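Local coordinates for OLD nuclease (Thermus scotoductus, PDB 6P74), which degrades linear and supercoiled double-stranded DNA from 5' to 3' with divalent metal ions, and carries a DNA-stimulated ATPase activity, at residues A[41-46]-A[53-58]; A[3-8]-A[35-40]. All coordinates share one frame; numbering follows the deposited sequence.

Contact 1: A[41-46]-A[53-58]; sequences IDLVLG and RSFRIP
Phe55 meets Leu43 at ring atoms CE2 and CZ, with CD1 of Leu43 coming in obliquely, 3.9 Å from CE2 and 4.1 Å from CZ of Phe55. The Phe55 side chain also touches Ile70 of strand 70-76, Leu92 and Cys94 of strand 85-97, and Asp60. Phe55 CG lies anti to its own carbonyl carbon (chi1 -69°), and this brings the far end of the ring back to the leucine although the CB bond does not aim at the helix. The other methyl of Leu43, CD2, rests against Ser54 CB at 3.7 Å. One leucine fork thus spans two consecutive residues, with its chi1 of -98° well off a staggered value. This is the last turn of helix 34-45, the helix that follows the P-loop of the ATPase domain, and the loop leading on to strand 70-76 doubles back over it. Leu43 also packs on Phe10 and Ile72, which joins the helix end to the antiparallel sheet. The closest approaches are between carbons, with Leu43 CD2 also 3.9 Å from Ser54 O; the hydroxyl of Ser54 turns to its own loop and bonds to the backbone N of Ser51.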
loop_
_atom_site.group_PDB
_atom_site.type_symbol
_atom_site.label_atom_id
_atom_site.label_comp_id
_atom_site.label_asym_id
_atom_site.label_seq_id
_atom_site.Cartn_x
_atom_site.Cartn_y
_atom_site.Cartn_z
ATOM N N ILE A 41 -2.761 -11.352 -8.130
ATOM C CA ILE A 41 -1.953 -11.954 -9.185
ATOM C C ILE A 41 -0.484 -11.652 -8.943
ATOM O O ILE A 41 0.379 -12.536 -9.045
ATOM C CB ILE A 41 -2.415 -11.464 -10.571
ATOM C CG1 ILE A 41 -3.829 -11.967 -10.882
ATOM C CG2 ILE A 41 -1.420 -11.894 -11.654
ATOM C CD1 ILE A 41 -4.544 -11.209 -12.041
ATOM N N ASP A 42 -0.178 -10.401 -8.585
ATOM C CA ASP A 42 1.215 -10.015 -8.417
ATOM C C ASP A 42 1.891 -10.746 -7.257
ATOM O O ASP A 42 3.106 -10.956 -7.294
ATOM C CB ASP A 42 1.316 -8.519 -8.200
ATOM C CG ASP A 42 2.727 -8.031 -8.321
ATOM O OD1 ASP A 42 3.271 -8.147 -9.442
ATOM O OD2 ASP A 42 3.299 -7.555 -7.312
ATOM N N LEU A 43 1.132 -11.088 -6.210
ATOM C CA LEU A 43 1.677 -11.835 -5.080
ATOM C C LEU A 43 2.248 -13.165 -5.532
ATOM O O LEU A 43 3.309 -13.590 -5.061
ATOM C CB LEU A 43 0.580 -12.083 -4.046
ATOM C CG LEU A 43 0.538 -11.133 -2.869
ATOM C CD1 LEU A 43 -0.587 -11.505 -1.923
ATOM C CD2 LEU A 43 1.868 -11.238 -2.198
ATOM N N VAL A 44 1.535 -13.848 -6.425
ATOM C CA VAL A 44 1.942 -15.175 -6.860
ATOM C C VAL A 44 2.998 -15.100 -7.954
ATOM O O VAL A 44 3.934 -15.910 -7.986
ATOM C CB VAL A 44 0.704 -15.954 -7.324
ATOM C CG1 VAL A 44 1.072 -17.403 -7.633
ATOM C CG2 VAL A 44 -0.365 -15.866 -6.264
ATOM N N LEU A 45 2.871 -14.127 -8.861
ATOM C CA LEU A 45 3.625 -14.119 -10.111
ATOM C C LEU A 45 4.450 -12.865 -10.340
ATOM O O LEU A 45 5.050 -12.737 -11.413
ATOM C CB LEU A 45 2.679 -14.325 -11.300
ATOM C CG LEU A 45 1.920 -15.655 -11.265
ATOM C CD1 LEU A 45 0.930 -15.709 -12.406
ATOM C CD2 LEU A 45 2.902 -16.860 -11.287
ATOM N N GLY A 46 4.483 -11.939 -9.385
ATOM C CA GLY A 46 5.340 -10.777 -9.475
ATOM C C GLY A 46 6.784 -11.181 -9.261
ATOM O O GLY A 46 7.120 -12.359 -9.137
ATOM N N ARG A 53 7.090 -12.959 4.206
ATOM C CA ARG A 53 7.402 -11.541 4.031
ATOM C C ARG A 53 6.537 -10.866 2.979
ATOM O O ARG A 53 6.638 -9.643 2.814
ATOM C CB ARG A 53 8.868 -11.351 3.632
ATOM C CG ARG A 53 9.888 -11.550 4.735
ATOM C CD ARG A 53 11.308 -11.472 4.174
ATOM N NE ARG A 53 11.422 -12.199 2.910
ATOM C CZ ARG A 53 12.461 -12.957 2.570
ATOM N NH1 ARG A 53 13.484 -13.101 3.403
ATOM N NH2 ARG A 53 12.470 -13.582 1.398
ATOM N N SER A 54 5.718 -11.620 2.247
ATOM C CA SER A 54 4.876 -11.018 1.224
ATOM C C SER A 54 3.562 -10.490 1.782
ATOM O O SER A 54 2.937 -9.628 1.152
ATOM C CB SER A 54 4.584 -12.036 0.118
ATOM O OG SER A 54 5.777 -12.522 -0.469
ATOM N N PHE A 55 3.127 -10.985 2.936
ATOM C CA PHE A 55 1.826 -10.654 3.491
ATOM C C PHE A 55 1.961 -9.682 4.656
ATOM O O PHE A 55 2.983 -9.644 5.345
ATOM C CB PHE A 55 1.100 -11.917 3.966
ATOM C CG PHE A 55 0.657 -12.821 2.851
ATOM C CD1 PHE A 55 1.519 -13.773 2.323
ATOM C CD2 PHE A 55 -0.629 -12.732 2.340
ATOM C CE1 PHE A 55 1.103 -14.619 1.295
ATOM C CE2 PHE A 55 -1.053 -13.566 1.318
ATOM C CZ PHE A 55 -0.188 -14.512 0.792
ATOM N N ARG A 56 0.911 -8.894 4.863
ATOM C CA ARG A 56 0.713 -8.152 6.099
ATOM C C ARG A 56 -0.271 -8.938 6.969
ATOM O O ARG A 56 -1.379 -9.268 6.522
ATOM C CB ARG A 56 0.205 -6.733 5.807
ATOM C CG ARG A 56 1.066 -5.951 4.806
ATOM C CD ARG A 56 0.624 -4.490 4.661
ATOM N NE ARG A 56 1.599 -3.562 5.247
ATOM C CZ ARG A 56 1.531 -2.230 5.163
ATOM N NH1 ARG A 56 0.529 -1.648 4.508
ATOM N NH2 ARG A 56 2.471 -1.477 5.731
ATOM N N ILE A 57 0.144 -9.268 8.185
ATOM C CA ILE A 57 -0.674 -10.014 9.139
ATOM C C ILE A 57 -0.990 -9.084 10.303
ATOM O O ILE A 57 -0.071 -8.686 11.032
ATOM C CB ILE A 57 0.029 -11.286 9.637
ATOM C CG1 ILE A 57 0.272 -12.258 8.487
ATOM C CG2 ILE A 57 -0.789 -11.961 10.722
ATOM C CD1 ILE A 57 1.433 -11.875 7.612
ATOM N N PRO A 58 -2.271 -8.750 10.551
ATOM C CA PRO A 58 -3.438 -9.357 9.902
ATOM C C PRO A 58 -4.052 -8.579 8.734
ATOM O O PRO A 58 -5.054 -9.044 8.182
ATOM C CB PRO A 58 -4.446 -9.437 11.052
ATOM C CG PRO A 58 -4.021 -8.310 12.033
ATOM C CD PRO A 58 -2.673 -7.792 11.597
#

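Contact 2: A[3-8]-A[35-40]; sequences KRLQVK and TTILRA. With SO4 (sulfate ion), chain D.
Residues 3-8 of strand 2-10 run past the first turns of helix 34-45, the two backbones coming nearest at Val7 and Ala40, whose CA atoms are 7.5 Å apart. Leu5 and Val7, two residues apart on the strand, both point at the helix. CD2 of Leu5 reaches CG2 of Ile37 at 3.7 Å, the two side chains passing at a slant, and the same methyl lies 4.0 Å from Ile37 O. One turn further along, the small Ala40 lets the strand in close: its CB sits 4.0 Å from CG2 of Val7. Ile72 of strand 70-76 touches both Leu5 and Ala40, while Val7 also packs on Leu13 and Ile16 of strand 13-19, so the helix is seated on the antiparallel sheet of the ATPase domain. Arg4 and Gln6, the alternate residues, are held by polar partners: Gln6 OE1 bonds to His75, and Arg4 forms a salt bridge with Asp17. At the other end of the helical segment, Thr35, of the probable ATP-binding Walker A motif, appears to give a hydrogen bond from OG1 to a sulfate oxygen, though that oxygen sits too close to its neighbours to be placed surely; the amides of Gly31 and Gly33 also bind this ion. Between strand and helix the contact is essentially apolar and buried, so packing and exclusion of water, rather than directed bonds, probably keep the helix against the sheet.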
loop_
_atom_site.group_PDB
_atom_site.type_symbol
_atom_site.label_atom_id
_atom_site.label_comp_id
_atom_site.label_asym_id
_atom_site.label_seq_id
_atom_site.Cartn_x
_atom_site.Cartn_y
_atom_site.Cartn_z
ATOM N N LYS A 3 -5.139 -17.936 -17.211
ATOM C CA LYS A 3 -6.437 -18.425 -17.630
ATOM C C LYS A 3 -7.523 -18.220 -16.595
ATOM O O LYS A 3 -8.703 -18.182 -16.953
ATOM C CB LYS A 3 -6.350 -19.923 -17.956
ATOM C CG LYS A 3 -5.788 -20.230 -19.332
ATOM C CD LYS A 3 -6.746 -19.715 -20.410
ATOM C CE LYS A 3 -6.337 -20.200 -21.783
ATOM N NZ LYS A 3 -7.368 -19.832 -22.787
ATOM N N ARG A 4 -7.166 -18.079 -15.327
ATOM C CA ARG A 4 -8.193 -18.094 -14.306
ATOM C C ARG A 4 -7.512 -17.656 -13.028
ATOM O O ARG A 4 -6.307 -17.874 -12.864
ATOM C CB ARG A 4 -8.851 -19.473 -14.239
ATOM C CG ARG A 4 -9.808 -19.679 -13.109
ATOM C CD ARG A 4 -10.408 -21.064 -13.224
ATOM N NE ARG A 4 -11.257 -21.407 -12.082
ATOM C CZ ARG A 4 -11.607 -22.650 -11.755
ATOM N NH1 ARG A 4 -11.178 -23.678 -12.479
ATOM N NH2 ARG A 4 -12.379 -22.869 -10.697
ATOM N N LEU A 5 -8.278 -17.001 -12.156
ATOM C CA LEU A 5 -7.796 -16.545 -10.861
ATOM C C LEU A 5 -8.844 -16.921 -9.825
ATOM O O LEU A 5 -10.034 -16.660 -10.026
ATOM C CB LEU A 5 -7.532 -15.039 -10.813
ATOM C CG LEU A 5 -7.288 -14.457 -9.417
ATOM C CD1 LEU A 5 -5.920 -14.847 -8.928
ATOM C CD2 LEU A 5 -7.421 -12.963 -9.451
ATOM N N GLN A 6 -8.413 -17.526 -8.720
ATOM C CA GLN A 6 -9.294 -17.782 -7.584
ATOM C C GLN A 6 -8.692 -17.142 -6.347
ATOM O O GLN A 6 -7.495 -17.291 -6.087
ATOM C CB GLN A 6 -9.518 -19.269 -7.354
ATOM C CG GLN A 6 -10.346 -19.915 -8.436
ATOM C CD GLN A 6 -10.168 -21.425 -8.499
ATOM O OE1 GLN A 6 -9.068 -21.935 -8.758
ATOM N NE2 GLN A 6 -11.255 -22.151 -8.263
ATOM N N VAL A 7 -9.512 -16.409 -5.601
ATOM C CA VAL A 7 -9.049 -15.729 -4.404
ATOM C C VAL A 7 -10.036 -15.994 -3.283
ATOM O O VAL A 7 -11.246 -15.820 -3.459
ATOM C CB VAL A 7 -8.880 -14.218 -4.641
ATOM C CG1 VAL A 7 -8.317 -13.553 -3.410
ATOM C CG2 VAL A 7 -7.969 -13.978 -5.822
ATOM N N LYS A 8 -9.525 -16.424 -2.136
ATOM C CA LYS A 8 -10.359 -16.685 -0.973
ATOM C C LYS A 8 -9.729 -16.009 0.229
ATOM O O LYS A 8 -8.582 -16.308 0.582
ATOM C CB LYS A 8 -10.514 -18.191 -0.719
ATOM C CG LYS A 8 -11.136 -18.963 -1.867
ATOM C CD LYS A 8 -11.474 -20.393 -1.447
ATOM C CE LYS A 8 -12.339 -21.090 -2.498
ATOM N NZ LYS A 8 -13.269 -22.110 -1.913
ATOM N N THR A 35 -8.505 -3.317 -7.721
ATOM C CA THR A 35 -7.056 -3.320 -7.562
ATOM C C THR A 35 -6.589 -4.539 -6.773
ATOM O O THR A 35 -5.487 -5.047 -7.009
ATOM C CB THR A 35 -6.617 -2.017 -6.889
ATOM O OG1 THR A 35 -6.955 -0.912 -7.737
ATOM C CG2 THR A 35 -5.124 -2.004 -6.639
ATOM N N THR A 36 -7.425 -5.031 -5.859
ATOM C CA THR A 36 -7.058 -6.191 -5.060
ATOM C C THR A 36 -6.944 -7.444 -5.923
ATOM O O THR A 36 -6.088 -8.298 -5.674
ATOM C CB THR A 36 -8.077 -6.364 -3.932
ATOM O OG1 THR A 36 -8.091 -5.172 -3.122
ATOM C CG2 THR A 36 -7.740 -7.569 -3.063
ATOM N N ILE A 37 -7.785 -7.569 -6.954
ATOM C CA ILE A 37 -7.588 -8.640 -7.928
ATOM C C ILE A 37 -6.188 -8.556 -8.525
ATOM O O ILE A 37 -5.455 -9.551 -8.573
ATOM C CB ILE A 37 -8.670 -8.591 -9.023
ATOM C CG1 ILE A 37 -10.024 -9.034 -8.454
ATOM C CG2 ILE A 37 -8.265 -9.457 -10.221
ATOM C CD1 ILE A 37 -11.191 -8.849 -9.403
ATOM N N LEU A 38 -5.790 -7.370 -8.989
ATOM C CA LEU A 38 -4.470 -7.244 -9.594
ATOM C C LEU A 38 -3.364 -7.571 -8.594
ATOM O O LEU A 38 -2.388 -8.250 -8.947
ATOM C CB LEU A 38 -4.269 -5.847 -10.160
ATOM C CG LEU A 38 -5.263 -5.422 -11.233
ATOM C CD1 LEU A 38 -4.788 -4.134 -11.861
ATOM C CD2 LEU A 38 -5.403 -6.517 -12.275
ATOM N N ARG A 39 -3.482 -7.087 -7.346
ATOM C CA ARG A 39 -2.424 -7.343 -6.366
ATOM C C ARG A 39 -2.303 -8.837 -6.057
ATOM O O ARG A 39 -1.194 -9.346 -5.846
ATOM C CB ARG A 39 -2.667 -6.539 -5.090
ATOM C CG ARG A 39 -2.798 -5.031 -5.323
ATOM C CD ARG A 39 -1.456 -4.309 -5.514
ATOM N NE ARG A 39 -1.218 -3.346 -4.438
ATOM C CZ ARG A 39 -1.700 -2.103 -4.406
ATOM N NH1 ARG A 39 -2.445 -1.640 -5.402
ATOM N NH2 ARG A 39 -1.432 -1.317 -3.369
ATOM N N ALA A 40 -3.429 -9.557 -6.049
ATOM C CA ALA A 40 -3.384 -10.988 -5.791
ATOM C C ALA A 40 -2.574 -11.717 -6.857
ATOM O O ALA A 40 -1.789 -12.624 -6.541
ATOM C CB ALA A 40 -4.802 -11.556 -5.707
HETATM S S SO4 D . -9.828 -1.366 -5.498
HETATM O O1 SO4 D . -11.156 -1.963 -5.447
HETATM O O2 SO4 D . -9.334 -1.424 -6.868
HETATM O O3 SO4 D . -9.904 0.026 -5.079
HETATM O O4 SO4 D . -8.926 -2.094 -4.611
#

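Overall arrangement
Both contacts use helix 34-45: contact 2 fixes its early turns against strand 2-10, contact 1 its last turn against the loop that follows. Their centres are 11 Å apart, and they meet where Ile41 CG1 packs 4.0 Å from Leu5 CD2. Ile72 is a partner common to both contacts. The inferred ATP site lies at the helix start; Thr35 of contact 2 belongs to it, and the side chain of Leu43 is about 11 Å from that of Thr35. Both contacts also reach the second subunit, where Arg56 of one chain packs on Thr35 of the other.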